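PDB 4FZL: bacteriocin from Pseudomonas syringae pv. tomato, which probably kills competing bacteria by degrading the peptidoglycan precursor lipid II, acting as a calcium-binding, colicin M-like phosphatase. Local coordinates for residues A[192-197]-A[223-228]. Residues are numbered along the deposited sequence; the frame is centred on the assembly and turned at random.
Sequences AFNDVY and SYSIEI. With CA (calcium ion), chain C; EDO (1,2-ethanediol), chain E.
Y197 carries its ring anti to the backbone N (chi1 -174°), whereas Y224 tucks its own between N and the carbonyl carbon (chi1 62°), and the two phenols run side by side in the same direction. They stand on one face of an antiparallel strand pair in the mixed sheet of this Colicin M family protein, where 195-197 pairs with 224-227. The planes are 21° apart but slid, centroids 4.7 Å from each other. Y197 CB sits over the Y224 face in a CH-pi contact, and Y224 OH, hydrogen-bonded to A100 O, lies over the centre of the Y197 ring. D195 and I226 exchange two backbone hydrogen bonds, and a second such pair joins Y197 to Y224, Y197 N donating to Y224 O at 2.7 Å. D195 shares that face; its carboxylate grips calcium with both oxygens, OD1 at 2.4 Å and OD2 at 2.5 Å, beside the carbonyls of L165 and N167. On the N-terminal side of D195 the direct backbone bonds give way to water. A192 CB presses on I228 CG2 at a tight 3.5 Å, while one water accepts from I228 N and donates to A192 O and, at 2.6 Å, to N194 OD1.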
loop_
_atom_site.group_PDB
_atom_site.type_symbol
_atom_site.label_atom_id
_atom_site.label_comp_id
_atom_site.label_asym_id
_atom_site.label_seq_id
_atom_site.Cartn_x
_atom_site.Cartn_y
_atom_site.Cartn_z
ATOM N N ALA A 192 1.204 2.269 -14.185
ATOM C CA ALA A 192 2.320 2.076 -13.215
ATOM C C ALA A 192 2.973 0.759 -13.481
ATOM O O ALA A 192 2.293 -0.204 -13.777
ATOM C CB ALA A 192 1.769 2.122 -11.799
ATOM N N PHE A 193 4.308 0.757 -13.382
ATOM C CA PHE A 193 5.074 -0.449 -13.460
ATOM C C PHE A 193 5.074 -1.212 -12.131
ATOM O O PHE A 193 4.999 -0.609 -11.044
ATOM C CB PHE A 193 6.491 -0.086 -13.871
ATOM C CG PHE A 193 6.585 0.449 -15.260
ATOM C CD1 PHE A 193 6.446 1.793 -15.522
ATOM C CD2 PHE A 193 6.919 -0.392 -16.292
ATOM C CE1 PHE A 193 6.540 2.305 -16.790
ATOM C CE2 PHE A 193 6.983 0.106 -17.583
ATOM C CZ PHE A 193 6.793 1.450 -17.831
ATOM N N ASN A 194 5.252 -2.535 -12.218
ATOM C CA ASN A 194 5.331 -3.342 -10.987
ATOM C C ASN A 194 6.502 -2.815 -10.114
ATOM O O ASN A 194 7.534 -2.341 -10.639
ATOM C CB ASN A 194 5.615 -4.793 -11.338
ATOM C CG ASN A 194 4.477 -5.452 -12.084
ATOM O OD1 ASN A 194 3.365 -4.975 -12.170
ATOM N ND2 ASN A 194 4.783 -6.616 -12.637
ATOM N N ASP A 195 6.363 -2.971 -8.802
ATOM C CA ASP A 195 7.349 -2.471 -7.809
ATOM C C ASP A 195 7.818 -3.633 -6.932
ATOM O O ASP A 195 7.012 -4.411 -6.429
ATOM C CB ASP A 195 6.731 -1.383 -7.004
ATOM C CG ASP A 195 7.770 -0.462 -6.307
ATOM O OD1 ASP A 195 8.578 0.275 -6.960
ATOM O OD2 ASP A 195 7.700 -0.390 -5.063
ATOM N N VAL A 196 9.126 -3.739 -6.741
ATOM C CA VAL A 196 9.651 -4.782 -5.884
ATOM C C VAL A 196 9.593 -4.316 -4.432
ATOM O O VAL A 196 10.131 -3.220 -4.095
ATOM C CB VAL A 196 11.021 -5.151 -6.256
ATOM C CG1 VAL A 196 11.698 -6.087 -5.213
ATOM C CG2 VAL A 196 10.918 -5.757 -7.660
ATOM N N TYR A 197 8.950 -5.138 -3.581
ATOM C CA TYR A 197 8.919 -4.895 -2.161
ATOM C C TYR A 197 10.075 -5.672 -1.496
ATOM O O TYR A 197 10.051 -6.883 -1.451
ATOM C CB TYR A 197 7.584 -5.353 -1.573
ATOM C CG TYR A 197 7.406 -5.020 -0.133
ATOM C CD1 TYR A 197 6.875 -3.796 0.233
ATOM C CD2 TYR A 197 7.787 -5.869 0.851
ATOM C CE1 TYR A 197 6.537 -3.464 1.541
ATOM C CE2 TYR A 197 7.612 -5.557 2.162
ATOM C CZ TYR A 197 6.956 -4.373 2.526
ATOM O OH TYR A 197 6.815 -4.092 3.825
ATOM N N SER A 223 10.955 -11.236 -0.093
ATOM C CA SER A 223 10.602 -10.085 -0.925
ATOM C C SER A 223 9.643 -10.567 -2.021
ATOM O O SER A 223 9.569 -11.753 -2.347
ATOM C CB SER A 223 11.906 -9.472 -1.509
ATOM O OG SER A 223 12.685 -8.968 -0.404
ATOM N N TYR A 224 8.958 -9.635 -2.645
ATOM C CA TYR A 224 7.929 -9.963 -3.591
ATOM C C TYR A 224 7.614 -8.778 -4.488
ATOM O O TYR A 224 8.043 -7.639 -4.218
ATOM C CB TYR A 224 6.689 -10.449 -2.819
ATOM C CG TYR A 224 6.066 -9.415 -1.870
ATOM C CD1 TYR A 224 5.171 -8.463 -2.345
ATOM C CD2 TYR A 224 6.421 -9.353 -0.516
ATOM C CE1 TYR A 224 4.581 -7.597 -1.440
ATOM C CE2 TYR A 224 5.871 -8.406 0.360
ATOM C CZ TYR A 224 4.943 -7.553 -0.133
ATOM O OH TYR A 224 4.381 -6.610 0.699
ATOM N N SER A 225 6.797 -9.037 -5.499
ATOM C CA SER A 225 6.402 -8.053 -6.513
ATOM C C SER A 225 5.045 -7.496 -6.089
ATOM O O SER A 225 4.129 -8.233 -5.763
ATOM C CB SER A 225 6.396 -8.759 -7.888
ATOM O OG SER A 225 5.806 -7.922 -8.874
ATOM N N ILE A 226 4.899 -6.169 -6.246
ATOM C CA ILE A 226 3.661 -5.491 -6.100
ATOM C C ILE A 226 3.237 -5.075 -7.524
ATOM O O ILE A 226 3.884 -4.241 -8.186
ATOM C CB ILE A 226 3.722 -4.283 -5.134
ATOM C CG1 ILE A 226 4.102 -4.744 -3.721
ATOM C CG2 ILE A 226 2.374 -3.538 -5.071
ATOM C CD1 ILE A 226 4.020 -3.690 -2.659
ATOM N N GLU A 227 2.095 -5.622 -7.964
ATOM C CA GLU A 227 1.492 -5.269 -9.244
ATOM C C GLU A 227 0.601 -4.098 -9.052
ATOM O O GLU A 227 -0.136 -4.068 -8.058
ATOM C CB GLU A 227 0.727 -6.461 -9.819
ATOM C CG GLU A 227 1.618 -7.631 -10.021
ATOM C CD GLU A 227 1.003 -8.837 -10.677
ATOM O OE1 GLU A 227 -0.195 -8.849 -10.953
ATOM O OE2 GLU A 227 1.783 -9.747 -10.974
ATOM N N ILE A 228 0.655 -3.124 -9.954
ATOM C CA ILE A 228 -0.052 -1.864 -9.765
ATOM C C ILE A 228 -0.945 -1.636 -11.029
ATOM O O ILE A 228 -0.645 -0.794 -11.865
ATOM C CB ILE A 228 0.876 -0.676 -9.536
ATOM C CG1 ILE A 228 1.839 -0.935 -8.435
ATOM C CG2 ILE A 228 0.037 0.545 -9.228
ATOM C CD1 ILE A 228 2.891 0.177 -8.183
HETATM CA CA CA C . 9.572 1.216 -5.001
HETATM C C1 EDO E . 2.706 0.363 -17.474
HETATM O O1 EDO E . 1.926 0.137 -18.659
HETATM C C2 EDO E . 3.409 -0.864 -17.042
HETATM O O2 EDO E . 2.519 -1.911 -16.706
HETATM O O HOH W 1 -0.915 0.323 -14.251
HETATM O O HOH W 2 1.943 -2.811 -12.447
HETATM O O HOH W 3 9.739 0.099 -3.335
HETATM O O HOH W 4 11.270 2.516 -3.741
#